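Local coordinates for protein sensor histidine kinase (Rhodopseudomonas palustris, PDB 3VA9) that probably senses signals through its extracytoplasmic CHASE3 domain, the part in this crystal, and passes them on by ATP-dependent histidine phosphorylation in a two-component system, at residues D51-I54 and R55-A59; V131-R134 and A135-L139. One frame throughout, in Å; residues are numbered along the deposited sequence.

Overall arrangement
Both contacts are single helical stretches of the CHASE3 sensor domain, a four-helix bundle that makes up the crystallised part of this membrane kinase. Contact 1 (51-59) lies on helix 47-70 and comes first along the chain; contact 2 (131-139) lies in the C-terminal half of helix 121-142. Their centres are 27 Å apart, on opposite sides of the chain's centre, and their nearest atoms stay about 13 Å from each other. What they share is neighbours: both pack against helices 18-44 and 75-101, so the two regions are joined through the same pair of helices at well-separated places in an elongated bundle.

Contact 1 (D51-I54 and R55-A59); sequences DSYI and RARDA
The guanidinium group of Arg-57 has CG1 of Ile-54 over one face, while OD1 of Asp-58 sits at its edge, only 1° out of plane. The phenol ring of Tyr-53 approaches obliquely, the two planes being 73° apart; its hydroxyl OH comes to 4.1 Å from CD of Arg-57. With CG of Arg-57 anti to the backbone N (chi1 -176°) and the chain bent at chi3, the charged end folds back along the helix, where NH2 lies 3.8 Å from CG2 of Ile-54. NH2 also forms a salt bridge with OD1 of Asp-58 at 3.2 Å, on the syn side of OD1 but tilted out of the carboxylate plane, and a weak bond from NE to the same oxygen helps to fix the turn of the group.

Ile-54 and Asp-58 lie side by side, one helical turn apart and pointing the same way, with CG2 of Ile-54 3.5 Å from OD2 of Asp-58. The CG2 methyl of Ile-54 thus touches both members of the ion pair. Beneath them the backbone bonds run from residue i+4 to residue i, among them Arg-57 N to Tyr-53 O at 2.8 Å and Asp-58 N to Ile-54 O at 2.8 Å.

Tyr-53 is buried against Leu-95 and Val-99 of helix 75-101, and Ala-56 packs on Glu-33 and Ala-34 of helix 18-44. An aromatic and a small residue packed against neighbouring helices, with a charged pair on an exposed surface, are characteristic of an amphipathic helix in a four-helix bundle, here the CHASE3 sensor domain.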
loop_
_atom_site.group_PDB
_atom_site.type_symbol
_atom_site.label_atom_id
_atom_site.label_comp_id
_atom_site.label_asym_id
_atom_site.label_seq_id
_atom_site.Cartn_x
_atom_site.Cartn_y
_atom_site.Cartn_z
ATOM N N ASP A 51 1.260 -13.902 8.571
ATOM C CA ASP A 51 2.671 -13.521 8.564
ATOM C C ASP A 51 3.014 -12.723 7.300
ATOM O O ASP A 51 3.684 -11.686 7.368
ATOM C CB ASP A 51 3.563 -14.760 8.675
ATOM C CG ASP A 51 3.442 -15.451 10.032
ATOM O OD1 ASP A 51 2.893 -14.832 10.963
ATOM O OD2 ASP A 51 3.889 -16.615 10.162
ATOM N N SER A 52 2.537 -13.203 6.153
ATOM C CA SER A 52 2.744 -12.503 4.888
ATOM C C SER A 52 2.123 -11.109 4.878
ATOM O O SER A 52 2.703 -10.173 4.333
ATOM C CB SER A 52 2.212 -13.337 3.718
ATOM O OG SER A 52 3.074 -14.439 3.497
ATOM N N TYR A 53 0.943 -10.966 5.476
ATOM C CA TYR A 53 0.332 -9.649 5.596
ATOM C C TYR A 53 1.242 -8.750 6.423
ATOM O O TYR A 53 1.542 -7.630 6.020
ATOM C CB TYR A 53 -1.067 -9.725 6.232
ATOM C CG TYR A 53 -1.540 -8.390 6.776
ATOM C CD1 TYR A 53 -2.089 -7.431 5.935
ATOM C CD2 TYR A 53 -1.408 -8.080 8.124
ATOM C CE1 TYR A 53 -2.500 -6.210 6.416
ATOM C CE2 TYR A 53 -1.819 -6.854 8.620
ATOM C CZ TYR A 53 -2.359 -5.926 7.760
ATOM O OH TYR A 53 -2.769 -4.709 8.246
ATOM N N ILE A 54 1.680 -9.249 7.578
ATOM C CA ILE A 54 2.600 -8.505 8.450
ATOM C C ILE A 54 3.887 -8.114 7.718
ATOM O O ILE A 54 4.327 -6.968 7.792
ATOM C CB ILE A 54 2.942 -9.300 9.735
ATOM C CG1 ILE A 54 1.736 -9.334 10.675
ATOM C CG2 ILE A 54 4.161 -8.704 10.460
ATOM C CD1 ILE A 54 1.846 -10.382 11.741
ATOM N N ARG A 55 4.467 -9.066 6.990
ATOM C CA ARG A 55 5.675 -8.802 6.212
ATOM C C ARG A 55 5.462 -7.710 5.158
ATOM O O ARG A 55 6.267 -6.781 5.039
ATOM C CB ARG A 55 6.193 -10.084 5.552
ATOM C CG ARG A 55 7.503 -9.880 4.813
ATOM C CD ARG A 55 7.958 -11.111 4.045
ATOM N NE ARG A 55 9.293 -10.892 3.493
ATOM C CZ ARG A 55 9.909 -11.699 2.632
ATOM N NH1 ARG A 55 9.315 -12.803 2.197
ATOM N NH2 ARG A 55 11.125 -11.395 2.202
ATOM N N ALA A 56 4.378 -7.820 4.396
ATOM C CA ALA A 56 4.072 -6.823 3.381
ATOM C C ALA A 56 3.807 -5.449 4.016
ATOM O O ALA A 56 4.276 -4.426 3.521
ATOM C CB ALA A 56 2.881 -7.273 2.530
ATOM N N ARG A 57 3.070 -5.431 5.118
ATOM C CA ARG A 57 2.834 -4.188 5.853
ATOM C C ARG A 57 4.141 -3.553 6.348
ATOM O O ARG A 57 4.344 -2.347 6.227
ATOM C CB ARG A 57 1.897 -4.437 7.036
ATOM C CG ARG A 57 1.522 -3.180 7.797
ATOM C CD ARG A 57 1.068 -3.525 9.200
ATOM N NE ARG A 57 2.163 -4.103 9.975
ATOM C CZ ARG A 57 2.006 -4.786 11.104
ATOM N NH1 ARG A 57 0.787 -4.991 11.588
ATOM N NH2 ARG A 57 3.064 -5.271 11.744
ATOM N N ASP A 58 5.024 -4.368 6.909
ATOM C CA ASP A 58 6.318 -3.869 7.374
ATOM C C ASP A 58 7.182 -3.386 6.199
ATOM O O ASP A 58 7.834 -2.342 6.278
ATOM C CB ASP A 58 7.059 -4.950 8.167
ATOM C CG ASP A 58 6.399 -5.254 9.508
ATOM O OD1 ASP A 58 5.593 -4.430 9.979
ATOM O OD2 ASP A 58 6.695 -6.314 10.101
ATOM N N ALA A 59 7.168 -4.146 5.106
ATOM C CA ALA A 59 7.959 -3.813 3.928
ATOM C C ALA A 59 7.456 -2.523 3.278
ATOM O O ALA A 59 8.243 -1.689 2.823
ATOM C CB ALA A 59 7.948 -4.974 2.929
#

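Contact 2 (V131-R134 and A135-L139); sequences VLTR and AEQAL
Thr-133 and Gln-137 lie side by side, one turn apart on helix 121-142 of the four-helix bundle, and point the same way. The methyl CG2 of Thr-133 meets the amide end of Gln-137, 3.7 Å from OE1 and 3.9 Å from CD. Two torsions bring them together: the threonine methyl stands anti to the backbone N and beside the carbonyl carbon, whereas CG of Gln-137 is anti to its own carbonyl carbon (chi1 -73°), which carries the side chain back toward the preceding turn. CG of Gln-137 thereby rests 3.4 Å from Thr-133 O, the same carbonyl that accepts its backbone N-H at 2.9 Å. The threonine hydroxyl takes no part in this approach, since OG1 is hydrogen-bonded to Leu-129 O one turn earlier.

Glu-136 is oriented differently. Its buried carboxylate is held by a hydrogen bond between OE2 and Gln-77 NE2 of helix 75-101, while its side chain also touches Ala-20 and Leu-21 of helix 18-44. Leu-132 precedes it by one turn and packs on Ile-24 of helix 18-44 and Leu-84 of helix 75-101, so this flank of the helix faces those two helices.

Ala-135 and Ala-138 add only methyl groups: CB of Ala-135 comes to 3.2 Å from Val-131 O, and CB of Ala-138 to 3.3 Å from Arg-134 O. That last carbonyl also accepts the N-H of Ala-138, with N 2.7 Å from Arg-134 O.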
loop_
_atom_site.group_PDB
_atom_site.type_symbol
_atom_site.label_atom_id
_atom_site.label_comp_id
_atom_site.label_asym_id
_atom_site.label_seq_id
_atom_site.Cartn_x
_atom_site.Cartn_y
_atom_site.Cartn_z
ATOM N N VAL A 131 0.886 9.129 -10.505
ATOM C CA VAL A 131 1.318 10.520 -10.429
ATOM C C VAL A 131 2.813 10.608 -10.132
ATOM O O VAL A 131 3.536 11.381 -10.764
ATOM C CB VAL A 131 0.537 11.303 -9.357
ATOM C CG1 VAL A 131 1.228 12.619 -9.057
ATOM C CG2 VAL A 131 -0.897 11.534 -9.806
ATOM N N LEU A 132 3.269 9.810 -9.169
ATOM C CA LEU A 132 4.688 9.744 -8.839
ATOM C C LEU A 132 5.529 9.214 -10.009
ATOM O O LEU A 132 6.580 9.776 -10.337
ATOM C CB LEU A 132 4.907 8.877 -7.599
ATOM C CG LEU A 132 4.628 9.537 -6.248
ATOM C CD1 LEU A 132 4.554 8.504 -5.137
ATOM C CD2 LEU A 132 5.684 10.594 -5.936
ATOM N N THR A 133 5.054 8.134 -10.629
ATOM C CA THR A 133 5.747 7.504 -11.751
ATOM C C THR A 133 5.869 8.448 -12.947
ATOM O O THR A 133 6.965 8.663 -13.472
ATOM C CB THR A 133 5.037 6.214 -12.197
ATOM O OG1 THR A 133 5.052 5.263 -11.126
ATOM C CG2 THR A 133 5.738 5.611 -13.403
ATOM N N ARG A 134 4.741 9.003 -13.378
ATOM C CA ARG A 134 4.737 9.973 -14.467
ATOM C C ARG A 134 5.645 11.162 -14.165
ATOM O O ARG A 134 6.377 11.626 -15.036
ATOM C CB ARG A 134 3.312 10.440 -14.785
ATOM C CG ARG A 134 2.515 9.442 -15.617
ATOM C CD ARG A 134 1.137 9.973 -15.995
ATOM N NE ARG A 134 0.130 9.674 -14.980
ATOM C CZ ARG A 134 -0.290 10.540 -14.063
ATOM N NH1 ARG A 134 0.207 11.770 -14.033
ATOM N NH2 ARG A 134 -1.210 10.178 -13.177
ATOM N N ALA A 135 5.605 11.642 -12.926
ATOM C CA ALA A 135 6.434 12.772 -12.515
ATOM C C ALA A 135 7.927 12.460 -12.625
ATOM O O ALA A 135 8.706 13.302 -13.062
ATOM C CB ALA A 135 6.081 13.213 -11.103
ATOM N N GLU A 136 8.325 11.256 -12.225
ATOM C CA GLU A 136 9.724 10.850 -12.328
ATOM C C GLU A 136 10.131 10.652 -13.783
ATOM O O GLU A 136 11.260 10.965 -14.168
ATOM C CB GLU A 136 9.982 9.570 -11.533
ATOM C CG GLU A 136 10.127 9.783 -10.039
ATOM C CD GLU A 136 11.405 10.509 -9.673
ATOM O OE1 GLU A 136 12.446 10.235 -10.306
ATOM O OE2 GLU A 136 11.371 11.350 -8.750
ATOM N N GLN A 137 9.211 10.126 -14.587
ATOM C CA GLN A 137 9.457 9.952 -16.015
ATOM C C GLN A 137 9.589 11.311 -16.701
ATOM O O GLN A 137 10.565 11.571 -17.398
ATOM C CB GLN A 137 8.352 9.111 -16.666
ATOM C CG GLN A 137 8.422 7.625 -16.321
ATOM C CD GLN A 137 7.207 6.847 -16.790
ATOM O OE1 GLN A 137 6.074 7.323 -16.701
ATOM N NE2 GLN A 137 7.436 5.638 -17.281
ATOM N N ALA A 138 8.605 12.179 -16.491
ATOM C CA ALA A 138 8.682 13.539 -17.004
ATOM C C ALA A 138 9.969 14.200 -16.518
ATOM O O ALA A 138 10.685 14.837 -17.296
ATOM C CB ALA A 138 7.468 14.346 -16.567
ATOM N N LEU A 139 10.260 14.033 -15.231
ATOM C CA LEU A 139 11.445 14.620 -14.612
ATOM C C LEU A 139 12.734 14.193 -15.306
ATOM O O LEU A 139 13.540 15.034 -15.705
ATOM C CB LEU A 139 11.512 14.249 -13.130
ATOM C CG LEU A 139 12.734 14.752 -12.360
ATOM C CD1 LEU A 139 12.830 16.269 -12.444
ATOM C CD2 LEU A 139 12.678 14.286 -10.911
#